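Local coordinates for hemolysin activator protein CdiB (Acinetobacter baumannii ACICU, PDB 6WIL) that probably transports a contact-dependent growth inhibition toxin across the outer membrane, as a two-partner secretion transporter of the Omp85 superfamily, at residues A[53-58]-A[126-131]; A[341-346]-A[353-358]. All coordinates share one frame; numbering follows the deposited sequence.

Contact 1: A[53-58]-A[126-131]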
loop_
_atom_site.group_PDB
_atom_site.type_symbol
_atom_site.label_atom_id
_atom_site.label_comp_id
_atom_site.label_asym_id
_atom_site.label_seq_id
_atom_site.Cartn_x
_atom_site.Cartn_y
_atom_site.Cartn_z
ATOM N N PRO A 53 38.313 -38.203 -11.405
ATOM C CA PRO A 53 38.448 -37.781 -12.804
ATOM C C PRO A 53 37.777 -36.436 -13.037
ATOM O O PRO A 53 36.679 -36.186 -12.529
ATOM C CB PRO A 53 37.758 -38.908 -13.588
ATOM C CG PRO A 53 37.043 -39.762 -12.544
ATOM C CD PRO A 53 37.084 -39.000 -11.256
ATOM N N CYS A 54 38.430 -35.556 -13.791
ATOM C CA CYS A 54 37.892 -34.233 -14.060
ATOM C C CYS A 54 38.220 -33.838 -15.490
ATOM O O CYS A 54 39.107 -34.408 -16.128
ATOM C CB CYS A 54 38.433 -33.189 -13.070
ATOM S SG CYS A 54 40.234 -32.951 -13.077
ATOM N N VAL A 55 37.481 -32.853 -15.992
ATOM C CA VAL A 55 37.653 -32.334 -17.341
ATOM C C VAL A 55 37.872 -30.830 -17.247
ATOM O O VAL A 55 37.291 -30.160 -16.387
ATOM C CB VAL A 55 36.443 -32.668 -18.242
ATOM C CG1 VAL A 55 35.163 -32.048 -17.690
ATOM C CG2 VAL A 55 36.693 -32.219 -19.677
ATOM N N THR A 56 38.736 -30.309 -18.112
ATOM C CA THR A 56 39.028 -28.881 -18.142
ATOM C C THR A 56 37.985 -28.195 -19.010
ATOM O O THR A 56 37.911 -28.449 -20.216
ATOM C CB THR A 56 40.435 -28.636 -18.680
ATOM O OG1 THR A 56 41.398 -29.207 -17.784
ATOM C CG2 THR A 56 40.698 -27.144 -18.827
ATOM N N VAL A 57 37.169 -27.336 -18.410
ATOM C CA VAL A 57 36.156 -26.631 -19.183
ATOM C C VAL A 57 36.786 -25.381 -19.785
ATOM O O VAL A 57 37.476 -24.619 -19.099
ATOM C CB VAL A 57 34.922 -26.307 -18.319
ATOM C CG1 VAL A 57 34.458 -27.553 -17.586
ATOM C CG2 VAL A 57 35.188 -25.181 -17.331
ATOM N N LYS A 58 36.605 -25.202 -21.087
ATOM C CA LYS A 58 37.090 -24.009 -21.754
ATOM C C LYS A 58 35.973 -23.152 -22.322
ATOM O O LYS A 58 36.241 -22.022 -22.748
ATOM C CB LYS A 58 38.076 -24.379 -22.876
ATOM C CG LYS A 58 37.459 -25.045 -24.087
ATOM C CD LYS A 58 38.549 -25.651 -24.960
ATOM C CE LYS A 58 37.997 -26.236 -26.253
ATOM N NZ LYS A 58 37.674 -25.196 -27.270
ATOM N N GLN A 126 27.744 -34.480 -23.673
ATOM C CA GLN A 126 28.503 -35.045 -24.784
ATOM C C GLN A 126 29.693 -34.170 -25.155
ATOM O O GLN A 126 30.790 -34.677 -25.419
ATOM C CB GLN A 126 27.590 -35.240 -25.997
ATOM C CG GLN A 126 28.312 -35.700 -27.256
ATOM C CD GLN A 126 28.928 -37.078 -27.105
ATOM O OE1 GLN A 126 28.484 -37.883 -26.285
ATOM N NE2 GLN A 126 29.957 -37.356 -27.897
ATOM N N ASP A 127 29.498 -32.851 -25.176
ATOM C CA ASP A 127 30.542 -31.936 -25.613
ATOM C C ASP A 127 31.623 -31.721 -24.567
ATOM O O ASP A 127 32.617 -31.044 -24.858
ATOM C CB ASP A 127 29.927 -30.593 -26.004
ATOM C CG ASP A 127 28.727 -30.752 -26.912
ATOM O OD1 ASP A 127 27.616 -30.992 -26.389
ATOM O OD2 ASP A 127 28.898 -30.653 -28.146
ATOM N N LEU A 128 31.460 -32.272 -23.362
ATOM C CA LEU A 128 32.546 -32.243 -22.392
ATOM C C LEU A 128 33.766 -33.015 -22.881
ATOM O O LEU A 128 34.865 -32.815 -22.351
ATOM C CB LEU A 128 32.068 -32.794 -21.048
ATOM C CG LEU A 128 31.341 -31.781 -20.159
ATOM C CD1 LEU A 128 30.900 -32.422 -18.854
ATOM C CD2 LEU A 128 32.228 -30.569 -19.893
ATOM N N ASN A 129 33.599 -33.882 -23.885
ATOM C CA ASN A 129 34.748 -34.509 -24.527
ATOM C C ASN A 129 35.696 -33.486 -25.134
ATOM O O ASN A 129 36.881 -33.787 -25.314
ATOM C CB ASN A 129 34.286 -35.484 -25.609
ATOM C CG ASN A 129 33.764 -36.780 -25.035
ATOM O OD1 ASN A 129 34.533 -37.607 -24.544
ATOM N ND2 ASN A 129 32.451 -36.970 -25.095
ATOM N N HIS A 130 35.207 -32.288 -25.454
ATOM C CA HIS A 130 36.036 -31.230 -26.014
ATOM C C HIS A 130 36.188 -30.053 -25.054
ATOM O O HIS A 130 36.486 -28.938 -25.489
ATOM C CB HIS A 130 35.460 -30.761 -27.351
ATOM C CG HIS A 130 34.988 -31.878 -28.231
ATOM N ND1 HIS A 130 35.784 -32.461 -29.194
ATOM C CD2 HIS A 130 33.795 -32.517 -28.296
ATOM C CE1 HIS A 130 35.104 -33.410 -29.811
ATOM N NE2 HIS A 130 33.895 -33.466 -29.285
ATOM N N GLY A 131 35.982 -30.281 -23.757
ATOM C CA GLY A 131 36.087 -29.219 -22.776
ATOM C C GLY A 131 34.974 -28.191 -22.802
ATOM O O GLY A 131 35.120 -27.123 -22.202
#
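With chi1 at 61°, Val55 sets CG2 opposite its own backbone N and places CG1 between N and the carbonyl carbon, and the two methyls meet Leu128 in different ways. CG2 of Val55 rests on the backbone carbonyl, 3.3 Å from Leu128 O, an oxygen that also accepts the turn bond from Gly131 N. CG1 of Val55 reaches the side chain instead, 4.0 Å from Leu128 CD2, the two side chains crossing at about a right angle. A looser apolar contact adds Val57 CG1, 4.4 Å from Leu128 CD2.

Beyond this patch the backbones take over. Lys58 N donates to Gly131 O at 2.7 Å in a nearly straight bond (167° at the hydrogen), and the same oxygen receives a CA-H...O contact from Val57 CA at 3.2 Å. Gly131, with positive phi, brings its CA to 3.2 Å from Thr56 O. Lys58 runs its aliphatic part past the turn, CE lying 3.2 Å from His130 O.

The 3-10 turn of 126-129, part of the ShlB-type POTRA domain, thus packs against strand 55-56 and the residues that follow it. Strand 55-56 pairs with strand 94-95, a pairing tied by the Cys54-Cys94 disulfide, while the turn links strand 120-123 to strand 132-149, whose Asn132 is touched by Lys58.

Contact 2: A[341-346]-A[353-358]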
loop_
_atom_site.group_PDB
_atom_site.type_symbol
_atom_site.label_atom_id
_atom_site.label_comp_id
_atom_site.label_asym_id
_atom_site.label_seq_id
_atom_site.Cartn_x
_atom_site.Cartn_y
_atom_site.Cartn_z
ATOM N N GLU A 341 -11.466 22.423 -6.735
ATOM C CA GLU A 341 -12.232 23.648 -6.877
ATOM C C GLU A 341 -12.924 23.941 -5.557
ATOM O O GLU A 341 -13.490 23.040 -4.932
ATOM C CB GLU A 341 -13.252 23.542 -8.011
ATOM C CG GLU A 341 -13.925 24.853 -8.355
ATOM C CD GLU A 341 -14.369 24.906 -9.803
ATOM O OE1 GLU A 341 -13.800 24.156 -10.627
ATOM O OE2 GLU A 341 -15.286 25.696 -10.115
ATOM N N SER A 342 -12.861 25.198 -5.130
ATOM C CA SER A 342 -13.363 25.586 -3.821
ATOM C C SER A 342 -13.919 26.998 -3.890
ATOM O O SER A 342 -13.322 27.877 -4.518
ATOM C CB SER A 342 -12.260 25.507 -2.760
ATOM O OG SER A 342 -12.678 26.099 -1.544
ATOM N N GLN A 343 -15.061 27.209 -3.238
ATOM C CA GLN A 343 -15.653 28.534 -3.131
ATOM C C GLN A 343 -16.277 28.695 -1.752
ATOM O O GLN A 343 -16.752 27.727 -1.153
ATOM C CB GLN A 343 -16.696 28.778 -4.227
ATOM C CG GLN A 343 -17.821 27.773 -4.261
ATOM C CD GLN A 343 -18.693 27.943 -5.486
ATOM O OE1 GLN A 343 -18.367 28.719 -6.386
ATOM N NE2 GLN A 343 -19.806 27.219 -5.530
ATOM N N SER A 344 -16.260 29.929 -1.250
ATOM C CA SER A 344 -16.758 30.248 0.080
ATOM C C SER A 344 -17.852 31.307 -0.003
ATOM O O SER A 344 -17.915 32.095 -0.951
ATOM C CB SER A 344 -15.626 30.739 0.991
ATOM O OG SER A 344 -14.549 29.818 1.007
ATOM N N PHE A 345 -18.716 31.326 1.011
ATOM C CA PHE A 345 -19.846 32.244 1.045
ATOM C C PHE A 345 -19.990 32.844 2.435
ATOM O O PHE A 345 -19.553 32.273 3.437
ATOM C CB PHE A 345 -21.166 31.554 0.665
ATOM C CG PHE A 345 -21.199 31.021 -0.738
ATOM C CD1 PHE A 345 -20.647 29.786 -1.038
ATOM C CD2 PHE A 345 -21.803 31.746 -1.751
ATOM C CE1 PHE A 345 -20.682 29.292 -2.328
ATOM C CE2 PHE A 345 -21.845 31.256 -3.041
ATOM C CZ PHE A 345 -21.284 30.027 -3.331
ATOM N N LEU A 346 -20.626 34.012 2.480
ATOM C CA LEU A 346 -21.068 34.626 3.728
ATOM C C LEU A 346 -22.522 35.036 3.543
ATOM O O LEU A 346 -22.817 35.950 2.767
ATOM C CB LEU A 346 -20.196 35.822 4.107
ATOM C CG LEU A 346 -20.556 36.500 5.430
ATOM C CD1 LEU A 346 -20.800 35.465 6.519
ATOM C CD2 LEU A 346 -19.453 37.461 5.851
ATOM N N VAL A 353 -12.366 36.434 -3.722
ATOM C CA VAL A 353 -10.950 36.114 -3.572
ATOM C C VAL A 353 -10.701 34.743 -2.964
ATOM O O VAL A 353 -9.549 34.294 -2.929
ATOM C CB VAL A 353 -10.227 37.183 -2.727
ATOM C CG1 VAL A 353 -10.246 38.524 -3.442
ATOM C CG2 VAL A 353 -10.861 37.294 -1.349
ATOM N N LEU A 354 -11.740 34.061 -2.487
ATOM C CA LEU A 354 -11.598 32.716 -1.949
ATOM C C LEU A 354 -12.030 31.634 -2.928
ATOM O O LEU A 354 -12.030 30.453 -2.567
ATOM C CB LEU A 354 -12.388 32.579 -0.646
ATOM C CG LEU A 354 -11.793 33.345 0.534
ATOM C CD1 LEU A 354 -12.447 32.905 1.832
ATOM C CD2 LEU A 354 -10.282 33.151 0.593
ATOM N N HIS A 355 -12.399 32.005 -4.151
ATOM C CA HIS A 355 -12.707 31.030 -5.191
ATOM C C HIS A 355 -11.399 30.489 -5.755
ATOM O O HIS A 355 -10.607 31.243 -6.332
ATOM C CB HIS A 355 -13.552 31.673 -6.287
ATOM C CG HIS A 355 -14.076 30.700 -7.298
ATOM N ND1 HIS A 355 -13.274 30.115 -8.254
ATOM C CD2 HIS A 355 -15.324 30.220 -7.508
ATOM C CE1 HIS A 355 -14.004 29.311 -9.005
ATOM N NE2 HIS A 355 -15.252 29.356 -8.574
ATOM N N ARG A 356 -11.165 29.190 -5.589
ATOM C CA ARG A 356 -9.880 28.590 -5.923
ATOM C C ARG A 356 -10.086 27.353 -6.780
ATOM O O ARG A 356 -10.734 26.395 -6.347
ATOM C CB ARG A 356 -9.097 28.240 -4.653
ATOM C CG ARG A 356 -8.548 29.460 -3.934
ATOM C CD ARG A 356 -8.053 29.136 -2.534
ATOM N NE ARG A 356 -9.143 28.818 -1.615
ATOM C CZ ARG A 356 -9.120 29.084 -0.313
ATOM N NH1 ARG A 356 -10.154 28.761 0.453
ATOM N NH2 ARG A 356 -8.069 29.690 0.222
ATOM N N LYS A 357 -9.541 27.379 -7.993
ATOM C CA LYS A 357 -9.393 26.194 -8.826
ATOM C C LYS A 357 -7.913 25.856 -8.922
ATOM O O LYS A 357 -7.099 26.721 -9.262
ATOM C CB LYS A 357 -9.966 26.411 -10.229
ATOM C CG LYS A 357 -11.439 26.769 -10.286
ATOM C CD LYS A 357 -11.916 26.777 -11.734
ATOM C CE LYS A 357 -13.231 27.521 -11.899
ATOM N NZ LYS A 357 -13.651 27.579 -13.327
ATOM N N THR A 358 -7.560 24.612 -8.607
ATOM C CA THR A 358 -6.187 24.147 -8.741
ATOM C C THR A 358 -6.170 22.801 -9.452
ATOM O O THR A 358 -7.164 22.070 -9.474
ATOM C CB THR A 358 -5.473 24.021 -7.381
ATOM O OG1 THR A 358 -5.993 22.896 -6.662
ATOM C CG2 THR A 358 -5.658 25.285 -6.545
#
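Glu341 and Lys357 lie side by side across the beta hairpin of strands 329-346 and 349-371 in the 16-stranded transmembrane barrel. From CB, which stays near the backbone at 4.2 Å from Arg356 O, the Glu341 chain runs out extended. Its CG packs 3.7 Å from Lys357 CG, and CD sits equally near Lys357 CG and CE. At the carboxylate the branches divide: OE1 lies against Lys357 CD and CG, whereas OE2 approaches CE. Lys357 NZ remains 4.1 Å from Glu341 OE2, beyond a salt bridge, so the carboxylate rests on the methylenes of Lys357 and does not reach its ammonium group.

Next along the hairpin, Ser342 and Arg356 form an antiparallel hydrogen-bonded pair. Arg356 N to Ser342 O is nearly straight (169° at the hydrogen); the return bond from Ser342 N to Arg356 O is more bent (138°). On the face bearing these two side chains, the Arg356 guanidinium forms a salt bridge with Asp5 near the N terminus. Gln343 lies alongside His355 with amide and ring planes 68° apart, and its NE2 bonds to Asn311 on the preceding strand. Gln343 OE1 meets the His355 ring at its edge, 3.6 Å from CD2, while Ser342 O stands over one face, offset toward the rim.

The two contacts lie on opposite sides of the chain's centre, with their own centres 80 Å apart and their nearest atoms about 63 Å from each other. They follow in series along the sequence: contact 1 closes at the N-terminal POTRA region before contact 2 opens in the barrel. No sheet is shared. Contact 1 joins a short strand to the turn leading into strand 132-149, over 67 intervening residues, whereas contact 2 is local, spanning one hairpin of the antiparallel barrel. One lies in the POTRA region, which as in relatives is probably periplasmic and takes part in substrate recognition, the other in the membrane-embedded barrel.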